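Local atomic coordinates of 3-deoxy-D-manno-octulosonate 8-phosphate phosphatase KdsC (Haemophilus influenzae Rd, PDB entry 1K1E), a protein that hydrolyses 3-deoxy-D-manno-octulosonate 8-phosphate to 3-deoxy-D-manno-octulosonate and inorganic phosphate, a magnesium-dependent step in lipopolysaccharide biosynthesis. Residues I44-D49 / A147-S152; M48-Q53 / M154-Q159; V54-G59 / F77-L82; T120-A125 / V135-S140. All blocks are in the same frame, centred on the assembly; numbering follows the deposited sequence.

Two helix pairings and two strand pairings illustrate how one alpha/beta fold divides its labour. Contacts 1 and 2 are buried and join the same two helices, 38-49 and 147-158, with centres about 7 Å apart; neither has a direct hydrogen bond between its segments, and contact 2 adds a water bridge where the helices end. Contacts 3 and 4 are partly buried and lie at the two outermost strand pairs of the parallel sheet, their centres about 19 Å apart, each held by backbone hydrogen bonds. Contact 3 runs on into a sulfate site, whereas contact 4 adds side-chain bonds at its start and leans on helix 147-158 through Phe-122 and Leu-139.

Contact 1 (I44-D49 / A147-S152); sequences IKMLMD and AFREMS
Ile-44 lies over one face of the Phe-148 ring, and the two side chains cross at about a right angle. The methylene CG1, rather than a methyl, does the touching, 3.4 Å from Phe-148 CE2. Leu-47 and Phe-148 extend toward each other from their own helices, Leu-47 CD1 meeting the ring obliquely, 3.7 Å from Phe-148 CZ. The phenyl group gets there because its CG stands anti to the backbone N (chi1 -175°), and within its own helix the Met-151 methyl covers a ring face near the rim. The rest of the Leu-47 fork is spent on Ser-152: CG is 3.7 Å from Ser-152 CB, and CD2 packs on the same carbon, close to where the two backbones come nearest.

The pairing of Met-46 with Arg-149 is of a different kind. The two side chains run obliquely to one another, with the sulfur SD over one face of the guanidinium, offset toward its rim, and 4.0 Å from Arg-149 NH2. A bend at chi2 (52°) turns the arginine toward Met-46. Its charge is answered elsewhere, by Asp-153 and by Asp-108 of a second subunit, while Arg-39 O also accepts a bond from the group; the thioether thus packs against an ion-paired guanidinium at a subunit interface.

The segment axes approach to 10.0 Å at 29°, a near-parallel pairing of helices 38-49 and 147-158. Both helices rest on strand 10-14 of the central sheet, where Leu-47, Phe-148 and Met-151 meet Val-11, and Phe-165 of helix 163-166 packs on Met-46 and Arg-149.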
loop_
_atom_site.group_PDB
_atom_site.type_symbol
_atom_site.label_atom_id
_atom_site.label_comp_id
_atom_site.label_asym_id
_atom_site.label_seq_id
_atom_site.Cartn_x
_atom_site.Cartn_y
_atom_site.Cartn_z
ATOM N N ILE A 44 -9.488 17.908 -7.732
ATOM C CA ILE A 44 -9.331 18.316 -9.118
ATOM C C ILE A 44 -10.658 18.875 -9.604
ATOM O O ILE A 44 -10.686 19.947 -10.217
ATOM C CB ILE A 44 -8.884 17.102 -9.944
ATOM C CG1 ILE A 44 -7.369 16.907 -9.760
ATOM C CG2 ILE A 44 -9.167 17.292 -11.406
ATOM C CD1 ILE A 44 -6.910 15.487 -10.170
ATOM N N LYS A 45 -11.766 18.189 -9.301
ATOM C CA LYS A 45 -13.065 18.700 -9.768
ATOM C C LYS A 45 -13.386 20.031 -9.081
ATOM O O LYS A 45 -14.024 20.901 -9.685
ATOM C CB LYS A 45 -14.224 17.737 -9.451
ATOM C CG LYS A 45 -14.012 16.316 -9.960
ATOM C CD LYS A 45 -13.686 16.328 -11.462
ATOM C CE LYS A 45 -14.834 16.907 -12.327
ATOM N NZ LYS A 45 -14.392 17.113 -13.759
ATOM N N MET A 46 -13.016 20.140 -7.791
ATOM C CA MET A 46 -13.310 21.366 -7.058
ATOM C C MET A 46 -12.576 22.499 -7.713
ATOM O O MET A 46 -13.093 23.593 -7.849
ATOM C CB MET A 46 -12.911 21.206 -5.582
ATOM C CG MET A 46 -13.878 20.350 -4.857
ATOM S SD MET A 46 -13.283 19.914 -3.249
ATOM C CE MET A 46 -14.932 19.391 -2.411
ATOM N N LEU A 47 -11.339 22.247 -8.124
ATOM C CA LEU A 47 -10.623 23.316 -8.760
ATOM C C LEU A 47 -11.279 23.797 -10.033
ATOM O O LEU A 47 -11.504 24.989 -10.200
ATOM C CB LEU A 47 -9.167 22.925 -9.098
ATOM C CG LEU A 47 -8.210 22.688 -7.897
ATOM C CD1 LEU A 47 -6.805 22.300 -8.382
ATOM C CD2 LEU A 47 -8.079 23.990 -7.050
ATOM N N MET A 48 -11.591 22.852 -10.897
ATOM C CA MET A 48 -12.187 23.200 -12.176
ATOM C C MET A 48 -13.487 23.961 -11.959
ATOM O O MET A 48 -13.790 24.940 -12.663
ATOM C CB MET A 48 -12.365 21.896 -12.929
ATOM C CG MET A 48 -11.029 21.182 -13.196
ATOM S SD MET A 48 -11.077 19.618 -14.172
ATOM C CE MET A 48 -12.610 19.226 -13.970
ATOM N N ASP A 49 -14.262 23.517 -10.982
ATOM C CA ASP A 49 -15.539 24.159 -10.635
ATOM C C ASP A 49 -15.339 25.618 -10.151
ATOM O O ASP A 49 -16.206 26.469 -10.378
ATOM C CB ASP A 49 -16.255 23.315 -9.580
ATOM C CG ASP A 49 -17.555 23.947 -9.057
ATOM O OD1 ASP A 49 -17.591 24.466 -7.902
ATOM O OD2 ASP A 49 -18.556 23.920 -9.810
ATOM N N ALA A 147 -1.987 14.253 -1.509
ATOM C CA ALA A 147 -1.176 15.461 -1.474
ATOM C C ALA A 147 -1.755 16.515 -2.449
ATOM O O ALA A 147 -1.638 17.697 -2.231
ATOM C CB ALA A 147 0.215 15.116 -1.860
ATOM N N PHE A 148 -2.310 16.052 -3.558
ATOM C CA PHE A 148 -2.922 16.982 -4.485
ATOM C C PHE A 148 -4.064 17.700 -3.799
ATOM O O PHE A 148 -4.223 18.955 -3.866
ATOM C CB PHE A 148 -3.416 16.250 -5.732
ATOM C CG PHE A 148 -3.947 17.195 -6.758
ATOM C CD1 PHE A 148 -3.155 17.559 -7.840
ATOM C CD2 PHE A 148 -5.202 17.804 -6.585
ATOM C CE1 PHE A 148 -3.596 18.565 -8.786
ATOM C CE2 PHE A 148 -5.634 18.794 -7.529
ATOM C CZ PHE A 148 -4.806 19.162 -8.631
ATOM N N ARG A 149 -4.889 16.922 -3.124
ATOM C CA ARG A 149 -6.045 17.474 -2.391
ATOM C C ARG A 149 -5.606 18.454 -1.301
ATOM O O ARG A 149 -6.249 19.462 -1.076
ATOM C CB ARG A 149 -6.831 16.338 -1.753
ATOM C CG ARG A 149 -8.097 16.796 -1.052
ATOM C CD ARG A 149 -9.020 17.649 -1.891
ATOM N NE ARG A 149 -10.221 18.005 -1.102
ATOM C CZ ARG A 149 -11.247 17.196 -0.933
ATOM N NH1 ARG A 149 -11.253 15.987 -1.493
ATOM N NH2 ARG A 149 -12.253 17.590 -0.188
ATOM N N GLU A 150 -4.493 18.157 -0.621
ATOM C CA GLU A 150 -3.963 19.101 0.396
ATOM C C GLU A 150 -3.710 20.491 -0.243
ATOM O O GLU A 150 -4.109 21.537 0.285
ATOM C CB GLU A 150 -2.653 18.563 0.976
ATOM C CG GLU A 150 -2.083 19.469 2.047
ATOM C CD GLU A 150 -0.842 18.848 2.693
ATOM O OE1 GLU A 150 -0.214 19.552 3.413
ATOM O OE2 GLU A 150 -0.507 17.664 2.424
ATOM N N MET A 151 -3.061 20.459 -1.408
ATOM C CA MET A 151 -2.775 21.625 -2.184
ATOM C C MET A 151 -4.068 22.271 -2.701
ATOM O O MET A 151 -4.275 23.481 -2.543
ATOM C CB MET A 151 -1.857 21.259 -3.378
ATOM C CG MET A 151 -1.544 22.501 -4.291
ATOM S SD MET A 151 -0.834 21.890 -5.843
ATOM C CE MET A 151 -2.178 20.730 -6.545
ATOM N N SER A 152 -4.957 21.510 -3.349
ATOM C CA SER A 152 -6.180 22.197 -3.854
ATOM C C SER A 152 -6.973 22.856 -2.752
ATOM O O SER A 152 -7.471 23.981 -2.906
ATOM C CB SER A 152 -7.093 21.265 -4.664
ATOM O OG SER A 152 -7.503 20.143 -3.916
#

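Contact 2 (M48-Q53 / M154-Q159); sequences MDADIQ and MILQAQ
Ile-155 meets Ile-52 methyl to methyl, its CG2 branch lying 3.9 Å from the terminal Ile-52 CD1. That CG2 is the branch anti to the backbone N, whereas Ile-52 extends its longer arm across the gap, so a terminal methyl of one residue settles on the shorter branch of the other. Both isoleucines also touch Val-11 of strand 10-14 and so continue the hydrophobic layer between helix and sheet.

One residue on, Leu-156 sends its CD2 methyl to Ala-50 CB. At 3.4 Å this carbon pair is tighter than ordinary van der Waals contact. Ala-50 is the first residue beyond helix 38-49 to leave helical geometry, and a Schellman motif closes that helix: Asp-51, with positive phi, is its C-prime residue, Ile-52 N bonds to Leu-47 O, and Asp-51 N bonds to Met-48 O. The turn sets Ala-50 and Ile-52 facing helix 147-158.

At the end of the segment, Gln-159 comes toward Ile-52 from the opposite direction on an extended chain, and its amide borders the isoleucine methyl, with OE1 3.6 Å from Ile-52 CD1. The amide's NE2 is held by Ile-8 O and Leu-5 O, which ties it to the N-terminal part of the chain. A water donates to both Gln-159 OE1, at 3.1 Å, and Ala-50 O, at 2.6 Å; Lys-161 also binds that carbonyl.

Chemically, then, the contact changes along its length: methyl groups pack without any direct hydrogen bond between the segments, and a water bridge with an anchored amide satisfies polar groups where both helices finish.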
loop_
_atom_site.group_PDB
_atom_site.type_symbol
_atom_site.label_atom_id
_atom_site.label_comp_id
_atom_site.label_asym_id
_atom_site.label_seq_id
_atom_site.Cartn_x
_atom_site.Cartn_y
_atom_site.Cartn_z
ATOM N N MET A 48 -11.591 22.852 -10.897
ATOM C CA MET A 48 -12.187 23.200 -12.176
ATOM C C MET A 48 -13.487 23.961 -11.959
ATOM O O MET A 48 -13.790 24.940 -12.663
ATOM C CB MET A 48 -12.365 21.896 -12.929
ATOM C CG MET A 48 -11.029 21.182 -13.196
ATOM S SD MET A 48 -11.077 19.618 -14.172
ATOM C CE MET A 48 -12.610 19.226 -13.970
ATOM N N ASP A 49 -14.262 23.517 -10.982
ATOM C CA ASP A 49 -15.539 24.159 -10.635
ATOM C C ASP A 49 -15.339 25.618 -10.151
ATOM O O ASP A 49 -16.206 26.469 -10.378
ATOM C CB ASP A 49 -16.255 23.315 -9.580
ATOM C CG ASP A 49 -17.555 23.947 -9.057
ATOM O OD1 ASP A 49 -17.591 24.466 -7.902
ATOM O OD2 ASP A 49 -18.556 23.920 -9.810
ATOM N N ALA A 50 -14.190 25.885 -9.526
ATOM C CA ALA A 50 -13.863 27.187 -8.985
ATOM C C ALA A 50 -13.053 28.017 -9.997
ATOM O O ALA A 50 -12.338 28.956 -9.597
ATOM C CB ALA A 50 -13.073 27.024 -7.691
ATOM N N ASP A 51 -13.157 27.633 -11.272
ATOM C CA ASP A 51 -12.519 28.295 -12.411
ATOM C C ASP A 51 -11.006 28.182 -12.400
ATOM O O ASP A 51 -10.340 29.087 -12.850
ATOM C CB ASP A 51 -12.897 29.780 -12.447
ATOM C CG ASP A 51 -12.642 30.414 -13.806
ATOM O OD1 ASP A 51 -12.250 31.610 -13.839
ATOM O OD2 ASP A 51 -12.839 29.730 -14.846
ATOM N N ILE A 52 -10.474 27.104 -11.847
ATOM C CA ILE A 52 -9.023 26.931 -11.889
ATOM C C ILE A 52 -8.776 25.695 -12.731
ATOM O O ILE A 52 -9.156 24.569 -12.341
ATOM C CB ILE A 52 -8.508 26.727 -10.493
ATOM C CG1 ILE A 52 -8.744 28.003 -9.666
ATOM C CG2 ILE A 52 -7.037 26.272 -10.595
ATOM C CD1 ILE A 52 -8.419 27.774 -8.184
ATOM N N GLN A 53 -8.149 25.852 -13.894
ATOM C CA GLN A 53 -7.993 24.663 -14.707
ATOM C C GLN A 53 -6.950 23.713 -14.137
ATOM O O GLN A 53 -6.062 24.144 -13.373
ATOM C CB GLN A 53 -7.586 25.082 -16.095
ATOM C CG GLN A 53 -8.623 26.035 -16.720
ATOM C CD GLN A 53 -8.091 26.592 -18.054
ATOM O OE1 GLN A 53 -7.960 25.860 -19.031
ATOM N NE2 GLN A 53 -7.740 27.858 -18.059
ATOM N N MET A 154 -5.802 24.100 -0.077
ATOM C CA MET A 154 -5.064 25.322 0.320
ATOM C C MET A 154 -5.333 26.452 -0.651
ATOM O O MET A 154 -5.578 27.612 -0.233
ATOM C CB MET A 154 -3.540 25.081 0.303
ATOM C CG MET A 154 -3.008 24.225 1.411
ATOM S SD MET A 154 -1.188 24.183 1.315
ATOM C CE MET A 154 -0.864 25.872 1.062
ATOM N N ILE A 155 -5.246 26.127 -1.940
ATOM C CA ILE A 155 -5.502 27.160 -2.946
ATOM C C ILE A 155 -6.940 27.701 -2.827
ATOM O O ILE A 155 -7.157 28.905 -2.807
ATOM C CB ILE A 155 -5.255 26.602 -4.384
ATOM C CG1 ILE A 155 -3.780 26.192 -4.511
ATOM C CG2 ILE A 155 -5.655 27.687 -5.435
ATOM C CD1 ILE A 155 -3.402 25.467 -5.816
ATOM N N LEU A 156 -7.920 26.806 -2.801
ATOM C CA LEU A 156 -9.307 27.243 -2.679
ATOM C C LEU A 156 -9.580 28.029 -1.408
ATOM O O LEU A 156 -10.367 29.005 -1.400
ATOM C CB LEU A 156 -10.260 26.050 -2.753
ATOM C CG LEU A 156 -10.296 25.391 -4.139
ATOM C CD1 LEU A 156 -10.968 24.044 -4.092
ATOM C CD2 LEU A 156 -11.028 26.314 -5.116
ATOM N N GLN A 157 -8.956 27.621 -0.311
ATOM C CA GLN A 157 -9.191 28.385 0.889
ATOM C C GLN A 157 -8.617 29.778 0.731
ATOM O O GLN A 157 -9.219 30.732 1.170
ATOM C CB GLN A 157 -8.533 27.711 2.059
ATOM C CG GLN A 157 -8.654 28.514 3.318
ATOM C CD GLN A 157 -8.658 27.577 4.447
ATOM O OE1 GLN A 157 -9.644 26.830 4.648
ATOM N NE2 GLN A 157 -7.546 27.532 5.176
ATOM N N ALA A 158 -7.443 29.889 0.118
ATOM C CA ALA A 158 -6.815 31.196 -0.091
ATOM C C ALA A 158 -7.713 32.105 -0.919
ATOM O O ALA A 158 -7.721 33.308 -0.677
ATOM C CB ALA A 158 -5.455 31.046 -0.767
ATOM N N GLN A 159 -8.466 31.535 -1.876
ATOM C CA GLN A 159 -9.398 32.277 -2.724
ATOM C C GLN A 159 -10.802 32.498 -2.094
ATOM O O GLN A 159 -11.723 32.997 -2.755
ATOM C CB GLN A 159 -9.498 31.551 -4.082
ATOM C CG GLN A 159 -8.069 31.540 -4.744
ATOM C CD GLN A 159 -8.036 31.135 -6.189
ATOM O OE1 GLN A 159 -9.047 31.057 -6.815
ATOM N NE2 GLN A 159 -6.836 30.856 -6.722
HETATM O O HOH W 1 -10.477 30.839 -9.564
#

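Contact 3 (V54-G59 / F77-L82); sequences VAVLSG and FFLGKL. With SO4 (sulfate ion), chain O.
Val-56 and Phe-78 are joined by the first of two well-formed rungs: Phe-78 N donates to Val-56 O at 3.0 Å, nearly along the C=O axis. The next rung is as short, Ser-58 N to Phe-78 O at 3.0 Å, with the donor in the carbonyl plane. On the face carrying Val-56, Ser-58 and Leu-79, the leucine CD2 methyl touches both neighbours, 3.9 Å from Val-56 CG1 and 4.0 Å from Ser-58 CB; helix 63-72 covers this face through Leu-65. On the other face Leu-57 and Phe-78 lie side by side, pointing the same way, with Leu-57 CD2 4.0 Å from Phe-78 CB, against helix 84-95.

These strands, joined through helix 63-72, form a beta-alpha-beta unit at one edge of the parallel sheet of this HAD-family phosphatase.

On the outer side of the pair, the side-chain ends of Phe-77 and Phe-78 lead away from the partner strand. Toward the C-terminal ends the grip slackens, and Ser-58 O receives two weak bonds, from Gly-80 N and Lys-81 N. Just beyond the strand, Gly-59 N donates to sulfate O4 at 2.8 Å in an almost straight bond (170°). Leu-82 CD2 packs on Gly-59 CA at 3.7 Å, and the sulfate lies close by on the same glycine. Lys-84, a substrate-binding residue by similarity, also holds the anion, consistent with a phosphate-binding position.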
loop_
_atom_site.group_PDB
_atom_site.type_symbol
_atom_site.label_atom_id
_atom_site.label_comp_id
_atom_site.label_asym_id
_atom_site.label_seq_id
_atom_site.Cartn_x
_atom_site.Cartn_y
_atom_site.Cartn_z
ATOM N N VAL A 54 -7.031 22.459 -14.538
ATOM C CA VAL A 54 -6.032 21.492 -14.089
ATOM C C VAL A 54 -5.414 20.787 -15.308
ATOM O O VAL A 54 -6.110 20.417 -16.237
ATOM C CB VAL A 54 -6.641 20.472 -13.131
ATOM C CG1 VAL A 54 -5.604 19.416 -12.784
ATOM C CG2 VAL A 54 -7.235 21.229 -11.866
ATOM N N ALA A 55 -4.100 20.618 -15.303
ATOM C CA ALA A 55 -3.400 19.905 -16.379
ATOM C C ALA A 55 -2.508 18.814 -15.757
ATOM O O ALA A 55 -2.089 18.936 -14.588
ATOM C CB ALA A 55 -2.534 20.857 -17.208
ATOM N N VAL A 56 -2.272 17.761 -16.545
ATOM C CA VAL A 56 -1.427 16.640 -16.132
ATOM C C VAL A 56 -0.193 16.653 -17.027
ATOM O O VAL A 56 -0.296 16.834 -18.235
ATOM C CB VAL A 56 -2.219 15.320 -16.321
ATOM C CG1 VAL A 56 -1.282 14.081 -16.192
ATOM C CG2 VAL A 56 -3.391 15.309 -15.332
ATOM N N LEU A 57 0.977 16.416 -16.431
ATOM C CA LEU A 57 2.231 16.419 -17.161
ATOM C C LEU A 57 2.915 15.121 -16.726
ATOM O O LEU A 57 3.089 14.909 -15.551
ATOM C CB LEU A 57 3.048 17.624 -16.711
ATOM C CG LEU A 57 3.930 18.398 -17.689
ATOM C CD1 LEU A 57 4.996 19.056 -16.880
ATOM C CD2 LEU A 57 4.579 17.518 -18.755
ATOM N N SER A 58 3.251 14.243 -17.649
ATOM C CA SER A 58 3.924 13.011 -17.247
ATOM C C SER A 58 4.917 12.652 -18.334
ATOM O O SER A 58 4.644 12.887 -19.516
ATOM C CB SER A 58 2.911 11.859 -17.113
ATOM O OG SER A 58 3.589 10.660 -16.827
ATOM N N GLY A 59 6.069 12.110 -17.939
ATOM C CA GLY A 59 7.052 11.679 -18.914
ATOM C C GLY A 59 6.644 10.345 -19.548
ATOM O O GLY A 59 7.335 9.810 -20.431
ATOM N N PHE A 77 -3.260 18.201 -21.137
ATOM C CA PHE A 77 -2.251 17.289 -20.634
ATOM C C PHE A 77 -1.135 17.212 -21.650
ATOM O O PHE A 77 -1.331 17.456 -22.830
ATOM C CB PHE A 77 -2.820 15.871 -20.439
ATOM C CG PHE A 77 -3.596 15.388 -21.591
ATOM C CD1 PHE A 77 -2.980 14.701 -22.616
ATOM C CD2 PHE A 77 -4.970 15.559 -21.605
ATOM C CE1 PHE A 77 -3.736 14.155 -23.659
ATOM C CE2 PHE A 77 -5.745 15.017 -22.655
ATOM C CZ PHE A 77 -5.101 14.317 -23.668
ATOM N N PHE A 78 0.025 16.815 -21.174
ATOM C CA PHE A 78 1.198 16.635 -22.008
ATOM C C PHE A 78 1.816 15.365 -21.406
ATOM O O PHE A 78 2.379 15.327 -20.269
ATOM C CB PHE A 78 2.109 17.843 -21.850
ATOM C CG PHE A 78 2.901 18.153 -23.061
ATOM C CD1 PHE A 78 3.022 19.461 -23.492
ATOM C CD2 PHE A 78 3.532 17.141 -23.771
ATOM C CE1 PHE A 78 3.786 19.776 -24.653
ATOM C CE2 PHE A 78 4.301 17.444 -24.951
ATOM C CZ PHE A 78 4.417 18.768 -25.374
ATOM N N LEU A 79 1.718 14.312 -22.193
ATOM C CA LEU A 79 2.156 12.962 -21.799
ATOM C C LEU A 79 3.280 12.483 -22.695
ATOM O O LEU A 79 3.351 12.843 -23.884
ATOM C CB LEU A 79 0.958 11.987 -21.857
ATOM C CG LEU A 79 -0.341 12.454 -21.134
ATOM C CD1 LEU A 79 -1.437 11.396 -21.214
ATOM C CD2 LEU A 79 -0.053 12.727 -19.640
ATOM N N GLY A 80 4.188 11.722 -22.096
ATOM C CA GLY A 80 5.321 11.185 -22.824
ATOM C C GLY A 80 6.513 12.108 -22.914
ATOM O O GLY A 80 7.558 11.709 -23.434
ATOM N N LYS A 81 6.373 13.332 -22.416
ATOM C CA LYS A 81 7.474 14.317 -22.482
ATOM C C LYS A 81 8.322 14.331 -21.240
ATOM O O LYS A 81 7.823 14.557 -20.137
ATOM C CB LYS A 81 6.947 15.735 -22.729
ATOM C CG LYS A 81 8.056 16.597 -23.282
ATOM C CD LYS A 81 7.573 17.860 -23.893
ATOM C CE LYS A 81 8.693 18.382 -24.772
ATOM N NZ LYS A 81 8.280 19.531 -25.616
ATOM N N LEU A 82 9.618 14.133 -21.411
ATOM C CA LEU A 82 10.493 14.102 -20.242
ATOM C C LEU A 82 11.103 15.437 -19.899
ATOM O O LEU A 82 11.644 15.622 -18.806
ATOM C CB LEU A 82 11.602 13.060 -20.425
ATOM C CG LEU A 82 11.212 11.658 -19.958
ATOM C CD1 LEU A 82 12.394 10.680 -20.080
ATOM C CD2 LEU A 82 10.775 11.760 -18.499
HETATM S S SO4 O . 8.169 11.793 -14.936
HETATM O O1 SO4 O . 8.643 12.974 -14.210
HETATM O O2 SO4 O . 8.371 10.619 -14.037
HETATM O O3 SO4 O . 8.925 11.591 -16.162
HETATM O O4 SO4 O . 6.742 12.074 -15.238
#

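Contact 4 (T120-A125 / V135-S140); sequences TSFAVA and VDHVLS
Ser-121 and Asp-136 are brought together by their first torsions: the serine OG stands between its backbone N and carbonyl carbon (chi1 52°), facing Asp-136 N, while the aspartate CG is anti to its own carbonyl carbon, which carries OD1 back to the strand. Asp-136 N donates to Ser-121 OG at 3.0 Å and also to Ser-121 O. In return Ser-121 N donates to Asp-136 OD1 at 3.0 Å, meeting the carboxylate on its anti side and 25° out of plane. Ser-121 O takes a second donor, His-137 N, nearly in line with its C=O; Asp-136 N lies above the carbonyl plane.

From there the pairing becomes a regular parallel ladder, with Ala-123 N bonded to His-137 O and Leu-139 N to Ala-123 O at 2.9 Å. Phe-122 and His-137 share one face of it. Their rings meet obliquely, planes at 36°, with His-137 CD2 over one face of the phenyl ring near its rim and 3.7 Å from Phe-122 CZ. Thr-120 CG2 touches the imidazole at its edge, and Leu-139 CD2 approaches Phe-122 CD2 at 3.8 Å. On the other face, Val-135 CG1 packs against Ala-123 CB at 3.7 Å.

The beta-alpha-beta unit of strands 120-123 and 137-138 with helix 129-132 closes this edge of the sheet. Phe-122 and Leu-139 pack on helix 147-158, and Val-124 touches Asp-107, a cobalt ligand. The chemistry implies a pairing fixed at its start by reciprocal side-chain and backbone bonds, after which the hydrogen bonds are backbone ones, with apolar and aromatic side chains packed on the faces.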
loop_
_atom_site.group_PDB
_atom_site.type_symbol
_atom_site.label_atom_id
_atom_site.label_comp_id
_atom_site.label_asym_id
_atom_site.label_seq_id
_atom_site.Cartn_x
_atom_site.Cartn_y
_atom_site.Cartn_z
ATOM N N THR A 120 4.270 29.209 -8.686
ATOM C CA THR A 120 4.165 28.628 -7.338
ATOM C C THR A 120 4.435 27.140 -7.494
ATOM O O THR A 120 4.041 26.552 -8.508
ATOM C CB THR A 120 2.708 28.800 -6.810
ATOM O OG1 THR A 120 2.412 30.205 -6.731
ATOM C CG2 THR A 120 2.505 28.156 -5.465
ATOM N N SER A 121 5.091 26.534 -6.514
ATOM C CA SER A 121 5.393 25.108 -6.613
ATOM C C SER A 121 5.219 24.436 -5.253
ATOM O O SER A 121 5.522 25.015 -4.216
ATOM C CB SER A 121 6.843 24.933 -7.077
ATOM O OG SER A 121 7.709 25.690 -6.241
ATOM N N PHE A 122 4.809 23.172 -5.310
ATOM C CA PHE A 122 4.562 22.325 -4.168
ATOM C C PHE A 122 5.262 21.000 -4.320
ATOM O O PHE A 122 5.330 20.459 -5.423
ATOM C CB PHE A 122 3.084 21.975 -4.099
ATOM C CG PHE A 122 2.186 23.171 -3.808
ATOM C CD1 PHE A 122 1.789 24.016 -4.843
ATOM C CD2 PHE A 122 1.714 23.417 -2.533
ATOM C CE1 PHE A 122 0.949 25.075 -4.618
ATOM C CE2 PHE A 122 0.832 24.511 -2.290
ATOM C CZ PHE A 122 0.457 25.339 -3.347
ATOM N N ALA A 123 5.764 20.472 -3.204
ATOM C CA ALA A 123 6.382 19.146 -3.259
ATOM C C ALA A 123 5.611 18.286 -2.303
ATOM O O ALA A 123 5.203 18.768 -1.228
ATOM C CB ALA A 123 7.890 19.219 -2.821
ATOM N N VAL A 124 5.399 17.030 -2.686
ATOM C CA VAL A 124 4.756 16.040 -1.807
ATOM C C VAL A 124 5.691 15.733 -0.648
ATOM O O VAL A 124 6.920 15.930 -0.739
ATOM C CB VAL A 124 4.388 14.724 -2.571
ATOM C CG1 VAL A 124 3.354 15.050 -3.640
ATOM C CG2 VAL A 124 5.644 14.092 -3.226
ATOM N N ALA A 125 5.101 15.275 0.444
ATOM C CA ALA A 125 5.894 15.019 1.670
ATOM C C ALA A 125 7.058 14.049 1.580
ATOM O O ALA A 125 7.976 14.095 2.408
ATOM C CB ALA A 125 4.967 14.573 2.763
ATOM N N VAL A 135 10.914 23.994 -3.832
ATOM C CA VAL A 135 9.534 24.479 -4.053
ATOM C C VAL A 135 9.156 25.561 -3.055
ATOM O O VAL A 135 9.884 25.808 -2.082
ATOM C CB VAL A 135 8.539 23.353 -3.837
ATOM C CG1 VAL A 135 8.806 22.172 -4.783
ATOM C CG2 VAL A 135 8.656 22.878 -2.368
ATOM N N ASP A 136 8.006 26.186 -3.273
ATOM C CA ASP A 136 7.503 27.226 -2.386
ATOM C C ASP A 136 6.867 26.639 -1.151
ATOM O O ASP A 136 6.991 27.190 -0.050
ATOM C CB ASP A 136 6.485 28.094 -3.123
ATOM C CG ASP A 136 7.123 28.878 -4.242
ATOM O OD1 ASP A 136 6.637 28.840 -5.416
ATOM O OD2 ASP A 136 8.157 29.504 -3.949
ATOM N N HIS A 137 6.218 25.494 -1.318
ATOM C CA HIS A 137 5.512 24.917 -0.211
ATOM C C HIS A 137 5.667 23.406 -0.146
ATOM O O HIS A 137 5.338 22.691 -1.095
ATOM C CB HIS A 137 4.022 25.290 -0.358
ATOM C CG HIS A 137 3.766 26.712 -0.806
ATOM N ND1 HIS A 137 3.807 27.794 0.053
ATOM C CD2 HIS A 137 3.367 27.212 -2.009
ATOM C CE1 HIS A 137 3.436 28.892 -0.593
ATOM N NE2 HIS A 137 3.160 28.564 -1.843
ATOM N N VAL A 138 6.146 22.898 0.978
ATOM C CA VAL A 138 6.254 21.456 1.120
ATOM C C VAL A 138 4.999 20.966 1.787
ATOM O O VAL A 138 4.688 21.403 2.890
ATOM C CB VAL A 138 7.499 21.077 1.954
ATOM C CG1 VAL A 138 7.537 19.523 2.198
ATOM C CG2 VAL A 138 8.761 21.517 1.186
ATOM N N LEU A 139 4.258 20.057 1.141
ATOM C CA LEU A 139 3.020 19.581 1.733
ATOM C C LEU A 139 3.314 18.538 2.817
ATOM O O LEU A 139 4.393 17.927 2.813
ATOM C CB LEU A 139 2.182 18.913 0.632
ATOM C CG LEU A 139 1.866 19.938 -0.487
ATOM C CD1 LEU A 139 1.506 19.118 -1.764
ATOM C CD2 LEU A 139 0.673 20.782 -0.046
ATOM N N SER A 140 2.325 18.306 3.692
ATOM C CA SER A 140 2.486 17.318 4.764
ATOM C C SER A 140 2.080 15.912 4.352
ATOM O O SER A 140 2.425 14.960 5.043
ATOM C CB SER A 140 1.688 17.765 6.014
ATOM O OG SER A 140 0.272 17.595 5.865
#